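Local coordinates for DUF6844 domain-containing protein (Francisella tularensis subsp. tularensis, PDB 4QVR) that is of unknown function but contains a DUF6844 domain and has a probable signal sequence, consistent with export from the cytoplasm, at residues Y153-S158 with S240-G244. Residues are numbered along the deposited sequence; the frame is centred on the assembly and turned at random.
Sequences YISFIS and SLTTG
Ile154 packs on Gly244 and Leu241, and Ile157 on Ser240 and Gly244, where helices 134-159 and 224-246 form a roughly antiparallel but well inclined pair, their short segments running at 138° with axes 8.4 Å apart. The backbones approach equally at both ends, CA to CA 4.7 Å for Ile154-Gly244 and for Ser158-Ser240. Ile154 CG1, beside its own backbone N, reaches Gly244 O at 3.6 Å, while Ile154 CG2, anti to that N, meets Leu241 CD2 at 3.9 Å, the two side chains crossing at about a right angle. Ile154 also touches Ile405 of helix 402-415, and Leu241 touches Ser381 and Ser385 of helix 374-385, so both helices adjoin this flank. Ile157 points at the partner helix and lays CG2 against Ser240 O and Gly244 N, an acceptor and donor already bonded to each other. Its CG1 lies over one face of the Tyr153 ring, toward the rim; the ring's edge faces Gly244 O, and its OH bonds to Asn247 just beyond helix 224-246. Ser158 CB lies 4.0 Å from Ser240 CB. With chi1 at 69°, the Ser158 hydroxyl folds back onto its own helix, where Ser158 OG donates to Ser155 O at 2.6 Å.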
# COMPACT_ATOMS: atom_id res chain seq x y z
N TYR A 153 -7.17 6.16 3.81
CA TYR A 153 -7.56 5.39 4.98
C TYR A 153 -7.31 6.23 6.24
O TYR A 153 -8.18 6.36 7.07
CB TYR A 153 -6.80 4.06 5.07
CG TYR A 153 -6.96 3.40 6.42
CD1 TYR A 153 -8.14 2.77 6.77
CD2 TYR A 153 -5.94 3.41 7.34
CE1 TYR A 153 -8.30 2.19 8.03
CE2 TYR A 153 -6.09 2.84 8.59
CZ TYR A 153 -7.28 2.24 8.93
OH TYR A 153 -7.41 1.67 10.19
N ILE A 154 -6.13 6.84 6.37
CA ILE A 154 -5.84 7.67 7.53
C ILE A 154 -6.80 8.84 7.65
O ILE A 154 -7.32 9.14 8.74
CB ILE A 154 -4.37 8.15 7.50
CG1 ILE A 154 -3.46 6.94 7.70
CG2 ILE A 154 -4.11 9.18 8.60
CD1 ILE A 154 -1.99 7.22 7.43
N SER A 155 -7.07 9.48 6.53
CA SER A 155 -7.99 10.61 6.47
C SER A 155 -9.39 10.19 6.94
O SER A 155 -10.07 10.90 7.65
CB SER A 155 -8.04 11.12 5.03
OG SER A 155 -8.84 12.28 4.91
N PHE A 156 -9.80 9.01 6.51
CA PHE A 156 -11.08 8.44 6.88
C PHE A 156 -11.10 8.16 8.39
O PHE A 156 -12.05 8.47 9.07
CB PHE A 156 -11.31 7.17 6.06
CG PHE A 156 -12.61 6.54 6.31
CD1 PHE A 156 -12.81 5.75 7.44
CD2 PHE A 156 -13.66 6.71 5.42
CE1 PHE A 156 -14.03 5.17 7.69
CE2 PHE A 156 -14.89 6.13 5.66
CZ PHE A 156 -15.08 5.36 6.80
N ILE A 157 -10.03 7.56 8.90
CA ILE A 157 -9.93 7.34 10.34
C ILE A 157 -10.00 8.67 11.12
O ILE A 157 -10.69 8.75 12.14
CB ILE A 157 -8.64 6.58 10.70
CG1 ILE A 157 -8.74 5.15 10.24
CG2 ILE A 157 -8.40 6.60 12.21
CD1 ILE A 157 -9.95 4.42 10.80
N SER A 158 -9.31 9.70 10.64
CA SER A 158 -9.29 10.99 11.36
C SER A 158 -10.65 11.66 11.49
O SER A 158 -10.90 12.39 12.44
CB SER A 158 -8.33 11.99 10.70
OG SER A 158 -8.83 12.41 9.44
N SER A 240 -6.38 11.25 16.64
CA SER A 240 -6.90 10.67 15.40
C SER A 240 -5.83 10.16 14.45
O SER A 240 -5.92 9.04 13.96
CB SER A 240 -7.69 11.71 14.63
OG SER A 240 -8.96 11.88 15.20
N LEU A 241 -4.85 11.01 14.18
CA LEU A 241 -3.77 10.69 13.27
C LEU A 241 -2.87 9.59 13.76
O LEU A 241 -2.42 8.76 12.98
CB LEU A 241 -2.95 11.93 12.98
CG LEU A 241 -3.70 12.97 12.13
CD1 LEU A 241 -2.93 14.29 12.04
CD2 LEU A 241 -3.96 12.37 10.76
N THR A 242 -2.58 9.61 15.06
CA THR A 242 -1.75 8.58 15.68
C THR A 242 -2.43 7.23 15.55
O THR A 242 -1.79 6.23 15.35
CB THR A 242 -1.48 8.88 17.17
OG1 THR A 242 -0.71 10.08 17.27
CG2 THR A 242 -0.68 7.78 17.81
N THR A 243 -3.75 7.20 15.67
CA THR A 243 -4.46 5.96 15.57
C THR A 243 -4.38 5.48 14.12
O THR A 243 -4.08 4.32 13.87
CB THR A 243 -5.90 6.13 16.05
OG1 THR A 243 -5.88 6.44 17.45
CG2 THR A 243 -6.71 4.85 15.83
N GLY A 244 -4.60 6.41 13.18
CA GLY A 244 -4.50 6.14 11.77
C GLY A 244 -3.15 5.64 11.29
O GLY A 244 -3.09 4.67 10.52